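Local coordinates for 2,5-dihydroxypyridine 5,6-dioxygenase (Pseudomonas putida KT2440, PDB 7CUP), which catalyses the iron(II)-dependent dioxygenolytic ring opening of 2,5-dihydroxypyridine between carbons 5 and 6, yielding N-formylmaleamate in aerobic nicotinate degradation, at residues F255-H265 with K312-D320; W187-L195 with G287-F295. All blocks are in the same frame, centred on the assembly; numbering follows the deposited sequence.

Contact 1: residues F255-H265 with K312-D320. With FE (Fe (III) ion), chain G.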
loop_
_atom_site.group_PDB
_atom_site.type_symbol
_atom_site.label_atom_id
_atom_site.label_comp_id
_atom_site.label_asym_id
_atom_site.label_seq_id
_atom_site.Cartn_x
_atom_site.Cartn_y
_atom_site.Cartn_z
ATOM N N PHE A 255 9.998 2.088 -38.058
ATOM C CA PHE A 255 11.004 1.083 -37.637
ATOM C C PHE A 255 12.159 1.065 -38.635
ATOM O O PHE A 255 13.145 0.434 -38.339
ATOM C CB PHE A 255 10.346 -0.293 -37.527
ATOM C CG PHE A 255 9.326 -0.348 -36.420
ATOM C CD1 PHE A 255 9.705 -0.684 -35.129
ATOM C CD2 PHE A 255 8.000 -0.020 -36.661
ATOM C CE1 PHE A 255 8.761 -0.734 -34.113
ATOM C CE2 PHE A 255 7.060 -0.061 -35.635
ATOM C CZ PHE A 255 7.446 -0.400 -34.359
ATOM N N ASN A 256 12.016 1.737 -39.773
ATOM C CA ASN A 256 13.066 1.851 -40.813
ATOM C C ASN A 256 13.710 0.478 -41.029
ATOM O O ASN A 256 14.916 0.336 -40.776
ATOM C CB ASN A 256 14.118 2.916 -40.488
ATOM C CG ASN A 256 15.038 3.135 -41.675
ATOM O OD1 ASN A 256 16.249 3.270 -41.522
ATOM N ND2 ASN A 256 14.472 3.136 -42.872
ATOM N N ASP A 257 12.912 -0.488 -41.475
ATOM C CA ASP A 257 13.331 -1.896 -41.647
ATOM C C ASP A 257 12.366 -2.561 -42.610
ATOM O O ASP A 257 11.173 -2.632 -42.336
ATOM C CB ASP A 257 13.347 -2.655 -40.324
ATOM C CG ASP A 257 13.934 -4.059 -40.409
ATOM O OD1 ASP A 257 14.242 -4.518 -41.541
ATOM O OD2 ASP A 257 14.050 -4.702 -39.332
ATOM N N PRO A 258 12.849 -3.057 -43.770
ATOM C CA PRO A 258 11.973 -3.765 -44.707
ATOM C C PRO A 258 11.392 -5.086 -44.180
ATOM O O PRO A 258 10.428 -5.555 -44.730
ATOM C CB PRO A 258 12.849 -3.973 -45.958
ATOM C CG PRO A 258 14.274 -3.746 -45.510
ATOM C CD PRO A 258 14.213 -2.857 -44.284
ATOM N N GLU A 259 11.963 -5.678 -43.135
ATOM C CA GLU A 259 11.434 -6.962 -42.587
ATOM C C GLU A 259 10.004 -6.784 -42.060
ATOM O O GLU A 259 9.253 -7.767 -42.100
ATOM C CB GLU A 259 12.336 -7.468 -41.473
ATOM C CG GLU A 259 13.672 -7.970 -41.971
ATOM C CD GLU A 259 14.445 -8.725 -40.902
ATOM O OE1 GLU A 259 15.411 -9.434 -41.266
ATOM O OE2 GLU A 259 14.061 -8.626 -39.702
ATOM N N VAL A 260 9.617 -5.569 -41.641
ATOM C CA VAL A 260 8.293 -5.298 -40.981
ATOM C C VAL A 260 7.160 -5.769 -41.915
ATOM O O VAL A 260 6.119 -6.228 -41.395
ATOM C CB VAL A 260 8.121 -3.822 -40.551
ATOM C CG1 VAL A 260 9.301 -3.332 -39.739
ATOM C CG2 VAL A 260 7.895 -2.855 -41.697
ATOM N N TYR A 261 7.365 -5.728 -43.244
ATOM C CA TYR A 261 6.305 -5.981 -44.260
ATOM C C TYR A 261 6.128 -7.479 -44.521
ATOM O O TYR A 261 5.243 -7.863 -45.300
ATOM C CB TYR A 261 6.587 -5.185 -45.543
ATOM C CG TYR A 261 6.688 -3.708 -45.294
ATOM C CD1 TYR A 261 5.561 -2.979 -44.945
ATOM C CD2 TYR A 261 7.911 -3.056 -45.324
ATOM C CE1 TYR A 261 5.644 -1.628 -44.671
ATOM C CE2 TYR A 261 8.021 -1.705 -45.028
ATOM C CZ TYR A 261 6.879 -0.990 -44.699
ATOM O OH TYR A 261 6.964 0.338 -44.386
ATOM N N GLY A 262 6.906 -8.332 -43.870
ATOM C CA GLY A 262 6.796 -9.782 -44.107
ATOM C C GLY A 262 5.550 -10.376 -43.462
ATOM O O GLY A 262 5.295 -10.088 -42.285
ATOM N N ILE A 263 4.839 -11.247 -44.170
ATOM C CA ILE A 263 3.708 -11.999 -43.587
ATOM C C ILE A 263 4.267 -13.115 -42.713
ATOM O O ILE A 263 5.149 -13.892 -43.172
ATOM C CB ILE A 263 2.753 -12.528 -44.650
ATOM C CG1 ILE A 263 2.222 -11.398 -45.535
ATOM C CG2 ILE A 263 1.624 -13.295 -43.993
ATOM C CD1 ILE A 263 1.431 -10.308 -44.796
ATOM N N SER A 264 3.786 -13.157 -41.471
ATOM C CA SER A 264 4.160 -14.163 -40.450
ATOM C C SER A 264 3.032 -15.189 -40.360
ATOM O O SER A 264 2.778 -15.876 -41.347
ATOM C CB SER A 264 4.482 -13.495 -39.133
ATOM O OG SER A 264 5.846 -13.090 -39.131
ATOM N N HIS A 265 2.367 -15.324 -39.220
ATOM C CA HIS A 265 1.460 -16.469 -39.003
ATOM C C HIS A 265 0.115 -16.167 -39.659
ATOM O O HIS A 265 -0.222 -14.977 -39.855
ATOM C CB HIS A 265 1.422 -16.876 -37.523
ATOM C CG HIS A 265 0.912 -15.837 -36.594
ATOM N ND1 HIS A 265 -0.438 -15.630 -36.398
ATOM C CD2 HIS A 265 1.564 -14.974 -35.790
ATOM C CE1 HIS A 265 -0.608 -14.662 -35.516
ATOM N NE2 HIS A 265 0.608 -14.243 -35.136
ATOM N N LYS A 312 13.741 -15.932 -41.187
ATOM C CA LYS A 312 14.912 -15.012 -41.286
ATOM C C LYS A 312 14.680 -13.719 -40.494
ATOM O O LYS A 312 15.654 -13.100 -40.059
ATOM C CB LYS A 312 15.194 -14.691 -42.757
ATOM C CG LYS A 312 15.406 -15.928 -43.622
ATOM C CD LYS A 312 14.980 -15.764 -45.059
ATOM C CE LYS A 312 15.941 -14.930 -45.877
ATOM N NZ LYS A 312 15.741 -15.167 -47.327
ATOM N N ARG A 313 13.432 -13.338 -40.275
ATOM C CA ARG A 313 13.087 -11.973 -39.802
ATOM C C ARG A 313 13.106 -11.904 -38.264
ATOM O O ARG A 313 12.368 -12.669 -37.629
ATOM C CB ARG A 313 11.743 -11.616 -40.432
ATOM C CG ARG A 313 11.761 -11.668 -41.957
ATOM C CD ARG A 313 10.622 -10.828 -42.502
ATOM N NE ARG A 313 9.383 -11.394 -42.003
ATOM C CZ ARG A 313 8.792 -12.475 -42.505
ATOM N NH1 ARG A 313 9.299 -13.099 -43.560
ATOM N NH2 ARG A 313 7.673 -12.924 -41.964
ATOM N N LYS A 314 13.903 -11.003 -37.678
ATOM C CA LYS A 314 13.871 -10.751 -36.207
ATOM C C LYS A 314 13.411 -9.314 -35.896
ATOM O O LYS A 314 13.640 -8.858 -34.765
ATOM C CB LYS A 314 15.239 -11.050 -35.591
ATOM C CG LYS A 314 16.358 -10.083 -35.964
ATOM C CD LYS A 314 17.429 -9.914 -34.881
ATOM C CE LYS A 314 17.816 -11.197 -34.164
ATOM N NZ LYS A 314 18.094 -12.311 -35.109
ATOM N N THR A 315 12.787 -8.626 -36.850
ATOM C CA THR A 315 12.358 -7.204 -36.727
ATOM C C THR A 315 11.394 -7.080 -35.546
ATOM O O THR A 315 10.621 -7.992 -35.285
ATOM C CB THR A 315 11.723 -6.701 -38.031
ATOM O OG1 THR A 315 11.507 -5.297 -37.922
ATOM C CG2 THR A 315 10.413 -7.382 -38.346
ATOM N N PRO A 316 11.470 -6.003 -34.739
ATOM C CA PRO A 316 10.592 -5.856 -33.579
ATOM C C PRO A 316 9.142 -5.503 -33.934
ATOM O O PRO A 316 8.271 -5.765 -33.134
ATOM C CB PRO A 316 11.211 -4.679 -32.823
ATOM C CG PRO A 316 11.882 -3.865 -33.896
ATOM C CD PRO A 316 12.417 -4.888 -34.868
ATOM N N CYS A 317 8.912 -4.896 -35.098
ATOM C CA CYS A 317 7.556 -4.430 -35.496
ATOM C C CYS A 317 6.629 -5.628 -35.750
ATOM O O CYS A 317 6.874 -6.394 -36.681
ATOM C CB CYS A 317 7.639 -3.540 -36.720
ATOM S SG CYS A 317 6.039 -2.858 -37.209
ATOM N N HIS A 318 5.560 -5.753 -34.962
ATOM C CA HIS A 318 4.634 -6.906 -34.996
ATOM C C HIS A 318 3.175 -6.432 -35.023
ATOM O O HIS A 318 2.746 -5.712 -34.084
ATOM C CB HIS A 318 4.929 -7.791 -33.792
ATOM C CG HIS A 318 3.913 -8.860 -33.631
ATOM N ND1 HIS A 318 3.024 -8.875 -32.586
ATOM C CD2 HIS A 318 3.603 -9.898 -34.425
ATOM C CE1 HIS A 318 2.213 -9.896 -32.717
ATOM N NE2 HIS A 318 2.556 -10.540 -33.829
ATOM N N LEU A 319 2.415 -6.854 -36.037
ATOM C CA LEU A 319 0.946 -6.611 -36.125
ATOM C C LEU A 319 0.203 -7.942 -36.191
ATOM O O LEU A 319 0.718 -8.882 -36.825
ATOM C CB LEU A 319 0.624 -5.767 -37.358
ATOM C CG LEU A 319 1.373 -4.443 -37.456
ATOM C CD1 LEU A 319 1.000 -3.742 -38.755
ATOM C CD2 LEU A 319 1.092 -3.537 -36.258
ATOM N N ASP A 320 -0.920 -8.027 -35.473
ATOM C CA ASP A 320 -1.942 -9.095 -35.564
ATOM C C ASP A 320 -3.187 -8.446 -36.130
ATOM O O ASP A 320 -3.622 -7.390 -35.594
ATOM C CB ASP A 320 -2.209 -9.768 -34.220
ATOM C CG ASP A 320 -1.105 -10.736 -33.843
ATOM O OD1 ASP A 320 -0.425 -11.192 -34.754
ATOM O OD2 ASP A 320 -0.914 -10.983 -32.646
HETATM FE FE FE G . 1.588 -12.302 -34.712
HETATM O O HOH W 1 5.372 -5.733 -38.724
HETATM O O HOH W 2 1.168 -12.909 -32.518
HETATM O O HOH W 3 3.873 -12.829 -34.870
#

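Contact 2: residues W187-L195 with G287-F295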
loop_
_atom_site.group_PDB
_atom_site.type_symbol
_atom_site.label_atom_id
_atom_site.label_comp_id
_atom_site.label_asym_id
_atom_site.label_seq_id
_atom_site.Cartn_x
_atom_site.Cartn_y
_atom_site.Cartn_z
ATOM N N TRP A 187 3.925 -24.490 -24.601
ATOM C CA TRP A 187 3.555 -23.087 -24.302
ATOM C C TRP A 187 2.087 -22.932 -24.699
ATOM O O TRP A 187 1.678 -23.447 -25.778
ATOM C CB TRP A 187 4.472 -22.071 -25.012
ATOM C CG TRP A 187 4.138 -20.653 -24.669
ATOM C CD1 TRP A 187 4.723 -19.860 -23.727
ATOM C CD2 TRP A 187 3.127 -19.839 -25.292
ATOM N NE1 TRP A 187 4.138 -18.617 -23.715
ATOM C CE2 TRP A 187 3.158 -18.576 -24.663
ATOM C CE3 TRP A 187 2.242 -20.039 -26.356
ATOM C CZ2 TRP A 187 2.321 -17.531 -25.046
ATOM C CZ3 TRP A 187 1.391 -19.014 -26.709
ATOM C CH2 TRP A 187 1.434 -17.774 -26.065
ATOM N N ASP A 188 1.296 -22.306 -23.843
ATOM C CA ASP A 188 -0.093 -21.912 -24.198
ATOM C C ASP A 188 -0.483 -20.675 -23.392
ATOM O O ASP A 188 0.324 -20.212 -22.555
ATOM C CB ASP A 188 -1.061 -23.079 -24.031
ATOM C CG ASP A 188 -2.238 -23.071 -24.999
ATOM O OD1 ASP A 188 -2.760 -21.963 -25.302
ATOM O OD2 ASP A 188 -2.670 -24.195 -25.422
ATOM N N HIS A 189 -1.638 -20.106 -23.725
ATOM C CA HIS A 189 -2.068 -18.774 -23.245
ATOM C C HIS A 189 -3.500 -18.911 -22.779
ATOM O O HIS A 189 -4.339 -19.264 -23.609
ATOM C CB HIS A 189 -1.969 -17.783 -24.401
ATOM C CG HIS A 189 -2.248 -16.366 -24.032
ATOM N ND1 HIS A 189 -2.268 -15.365 -24.982
ATOM C CD2 HIS A 189 -2.566 -15.784 -22.856
ATOM C CE1 HIS A 189 -2.527 -14.221 -24.379
ATOM N NE2 HIS A 189 -2.718 -14.450 -23.096
ATOM N N TRP A 190 -3.744 -18.728 -21.490
ATOM C CA TRP A 190 -5.108 -18.536 -20.980
ATOM C C TRP A 190 -5.443 -17.046 -21.042
ATOM O O TRP A 190 -4.805 -16.282 -20.316
ATOM C CB TRP A 190 -5.139 -19.087 -19.573
ATOM C CG TRP A 190 -6.401 -18.787 -18.839
ATOM C CD1 TRP A 190 -7.632 -18.438 -19.324
ATOM C CD2 TRP A 190 -6.510 -18.815 -17.428
ATOM N NE1 TRP A 190 -8.504 -18.272 -18.282
ATOM C CE2 TRP A 190 -7.839 -18.488 -17.113
ATOM C CE3 TRP A 190 -5.584 -19.051 -16.414
ATOM C CZ2 TRP A 190 -8.288 -18.444 -15.796
ATOM C CZ3 TRP A 190 -6.031 -19.007 -15.114
ATOM C CH2 TRP A 190 -7.363 -18.726 -14.819
ATOM N N PRO A 191 -6.365 -16.555 -21.916
ATOM C CA PRO A 191 -7.233 -17.349 -22.788
ATOM C C PRO A 191 -6.825 -17.414 -24.267
ATOM O O PRO A 191 -6.054 -16.565 -24.711
ATOM C CB PRO A 191 -8.503 -16.504 -22.752
ATOM C CG PRO A 191 -7.968 -15.085 -22.832
ATOM C CD PRO A 191 -6.624 -15.127 -22.137
ATOM N N SER A 192 -7.361 -18.390 -25.012
ATOM C CA SER A 192 -7.096 -18.554 -26.463
ATOM C C SER A 192 -8.157 -19.482 -27.062
ATOM O O SER A 192 -9.343 -19.313 -26.718
ATOM C CB SER A 192 -5.665 -18.992 -26.721
ATOM O OG SER A 192 -5.346 -20.229 -26.080
ATOM N N GLY A 193 -7.766 -20.401 -27.955
ATOM C CA GLY A 193 -8.733 -21.178 -28.751
ATOM C C GLY A 193 -8.600 -20.890 -30.235
ATOM O O GLY A 193 -9.603 -20.517 -30.837
ATOM N N PHE A 194 -7.411 -21.070 -30.821
ATOM C CA PHE A 194 -7.156 -20.855 -32.271
ATOM C C PHE A 194 -5.865 -21.561 -32.694
ATOM O O PHE A 194 -5.186 -22.226 -31.869
ATOM C CB PHE A 194 -7.135 -19.354 -32.586
ATOM C CG PHE A 194 -6.052 -18.558 -31.906
ATOM C CD1 PHE A 194 -6.180 -18.163 -30.575
ATOM C CD2 PHE A 194 -4.933 -18.137 -32.612
ATOM C CE1 PHE A 194 -5.182 -17.413 -29.959
ATOM C CE2 PHE A 194 -3.951 -17.356 -31.999
ATOM C CZ PHE A 194 -4.072 -17.012 -30.669
ATOM N N LEU A 195 -5.518 -21.424 -33.968
ATOM C CA LEU A 195 -4.360 -22.129 -34.557
ATOM C C LEU A 195 -3.878 -21.354 -35.787
ATOM O O LEU A 195 -4.645 -20.541 -36.338
ATOM C CB LEU A 195 -4.746 -23.589 -34.854
ATOM C CG LEU A 195 -5.412 -23.890 -36.207
ATOM C CD1 LEU A 195 -5.341 -25.382 -36.532
ATOM C CD2 LEU A 195 -6.858 -23.421 -36.198
ATOM N N GLY A 287 -5.683 -4.815 -21.747
ATOM C CA GLY A 287 -5.071 -6.094 -22.160
ATOM C C GLY A 287 -4.642 -6.066 -23.614
ATOM O O GLY A 287 -4.692 -5.001 -24.243
ATOM N N MET A 288 -4.254 -7.207 -24.163
ATOM C CA MET A 288 -3.772 -7.318 -25.562
ATOM C C MET A 288 -4.919 -7.707 -26.519
ATOM O O MET A 288 -4.698 -7.753 -27.727
ATOM C CB MET A 288 -2.644 -8.339 -25.604
ATOM C CG MET A 288 -3.101 -9.772 -25.399
ATOM S SD MET A 288 -1.684 -10.896 -25.559
ATOM C CE MET A 288 -0.533 -10.049 -24.480
ATOM N N CYS A 289 -6.132 -7.896 -26.019
ATOM C CA CYS A 289 -7.349 -8.200 -26.816
ATOM C C CYS A 289 -7.167 -9.569 -27.491
ATOM O O CYS A 289 -7.059 -9.690 -28.750
ATOM C CB CYS A 289 -7.712 -7.098 -27.812
ATOM S SG CYS A 289 -9.412 -7.300 -28.430
ATOM N N MET A 290 -7.212 -10.600 -26.663
ATOM C CA MET A 290 -7.307 -12.004 -27.137
ATOM C C MET A 290 -8.657 -12.258 -27.805
ATOM O O MET A 290 -8.680 -13.132 -28.672
ATOM C CB MET A 290 -7.069 -12.983 -25.991
ATOM C CG MET A 290 -5.627 -13.010 -25.551
ATOM S SD MET A 290 -4.449 -13.259 -26.920
ATOM C CE MET A 290 -4.918 -14.887 -27.479
ATOM N N ASP A 291 -9.706 -11.497 -27.471
ATOM C CA ASP A 291 -11.025 -11.605 -28.140
ATOM C C ASP A 291 -10.852 -11.422 -29.655
ATOM O O ASP A 291 -11.450 -12.192 -30.414
ATOM C CB ASP A 291 -11.998 -10.583 -27.569
ATOM C CG ASP A 291 -12.680 -11.036 -26.300
ATOM O OD1 ASP A 291 -13.683 -11.784 -26.413
ATOM O OD2 ASP A 291 -12.229 -10.630 -25.212
ATOM N N ALA A 292 -10.086 -10.403 -30.069
ATOM C CA ALA A 292 -9.860 -10.041 -31.476
ATOM C C ALA A 292 -9.061 -11.160 -32.136
ATOM O O ALA A 292 -9.346 -11.462 -33.291
ATOM C CB ALA A 292 -9.140 -8.709 -31.570
ATOM N N ARG A 293 -8.080 -11.750 -31.442
ATOM C CA ARG A 293 -7.249 -12.810 -32.073
ATOM C C ARG A 293 -8.067 -14.098 -32.227
ATOM O O ARG A 293 -7.796 -14.850 -33.183
ATOM C CB ARG A 293 -5.963 -13.083 -31.289
ATOM C CG ARG A 293 -4.995 -11.912 -31.235
ATOM C CD ARG A 293 -3.730 -12.254 -30.509
ATOM N NE ARG A 293 -2.806 -11.142 -30.647
ATOM C CZ ARG A 293 -2.848 -10.015 -29.943
ATOM N NH1 ARG A 293 -3.780 -9.845 -29.012
ATOM N NH2 ARG A 293 -1.947 -9.060 -30.166
ATOM N N ALA A 294 -8.943 -14.419 -31.277
ATOM C CA ALA A 294 -9.456 -15.795 -31.097
ATOM C C ALA A 294 -10.886 -15.971 -31.621
ATOM O O ALA A 294 -11.291 -17.130 -31.706
ATOM C CB ALA A 294 -9.354 -16.260 -29.658
ATOM N N PHE A 295 -11.645 -14.928 -31.925
ATOM C CA PHE A 295 -13.106 -15.094 -32.122
ATOM C C PHE A 295 -13.361 -16.127 -33.241
ATOM O O PHE A 295 -12.651 -16.164 -34.272
ATOM C CB PHE A 295 -13.807 -13.753 -32.309
ATOM C CG PHE A 295 -13.538 -12.969 -33.580
ATOM C CD1 PHE A 295 -14.351 -13.123 -34.692
ATOM C CD2 PHE A 295 -12.574 -11.964 -33.622
ATOM C CE1 PHE A 295 -14.172 -12.334 -35.818
ATOM C CE2 PHE A 295 -12.391 -11.187 -34.758
ATOM C CZ PHE A 295 -13.180 -11.382 -35.863
#

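Contact 1: residues F255-H265 with K312-D320
Cys317 lays its CB over the face of the Phe255 ring, 3.5 Å from the centroid, while its SG meets the ring obliquely. Val260 CG1 presses on the same CB, and water 1 links the carbonyl oxygens of Val260 and Cys317. Thr315 OG1, anti to the backbone N (chi1 -172°), donates to Asp257 OD2 at 3.0 Å from above the carboxylate plane; OD1 closes an Asx turn with Glu259 N. The extended Glu259 chain brings OE2 to Lys314 N in a weak bond of 3.1 Å. Arg313 runs past it in the opposite direction and bends at chi3 (-61°), laying its guanidinium face on Gly262 CA. NH2 donates weakly to Ile263 O and Ser264 OG, the latter also bonded to Pro305 O, and NE bonds to Gly304 O. His265 NE2, His318 NE2 and Asp320 OD1 bind the iron at 2.2, 2.2 and 2.3 Å, a two-histidine, one-carboxylate non-heme dioxygenase site, the His265 ring turned 62° from the carboxylate; Ser302 and two waters are further ligands. His318 ND1 bonds to Thr73 O, and Asp320 OD2 pairs with Arg293. Strands 263-269 and 319-323 flank strand 299-303 in an antiparallel sheet, and Val260 packs on Met252 of helix 243-253.

Contact 2: residues W187-L195 with G287-F295
His189 meets two methionine sulfurs across the contact. Its ring, carried on a CG anti to the backbone N (chi1 -174°), has Met288 SD at its edge, 3.6 Å from CE1, and Met290 SD approaching obliquely, 3.3 Å from the same carbon. The cis peptide before Pro191 turns the chain after strand 187-189, and Pro191 O comes to lie over a face of the His189 ring. Pro191 CG also packs on Met290 CB at 3.9 Å. Ser192 OG donates to His189 O at 2.8 Å in the carbonyl plane, tying this turn together. Gly193 has backbone angles that call for glycine, and with Phe194 it forms a G1 bulge opposite Glu177. The Phe194 ring receives Met290 CE at its edge, 3.5 Å from CE1, and Ala294 CB obliquely, 3.8 Å from CD1. Bends at chi2 (-52°) and chi3 (-63°) fold Met290 so that its sulfur faces the histidine and its methyl the phenylalanine. An alanine in place of Met290 would remove the sulfur and terminal methyl, and is likely to open a gap between the His189 and Phe194 rings. The short helix 290-294, with Cys289 as N-cap, thus packs by van der Waals and sulfur-aromatic contacts against the connection from strand 187-189, at the edge of the parallel sheet, to strand 194-197 of the antiparallel sheet that carries iron ligands His265, Ser302 and Asp320.

Contacts 1 and 2 have centres about 21 Å apart yet meet directly through a salt bridge, Arg293 NE to Asp320 OD2 at 2.8 Å. Arg293 comes from helix 290-294 of contact 2 and the nearest atom of its side chain lies about 6 Å from the iron, whereas Asp320 binds the metal through its other oxygen in contact 1. The arginine is therefore a second-shell residue: Arg293 NH1 donates to Met288 O at 2.6 Å, holding the guanidinium in place, and the salt bridge is likely to steady the Asp320 carboxylate. Both contacts reach one antiparallel sheet, contact 1 through strands 263-269 and 319-323 and contact 2 through strand 194-197; helix 290-294 follows strand 263-269 in the chain.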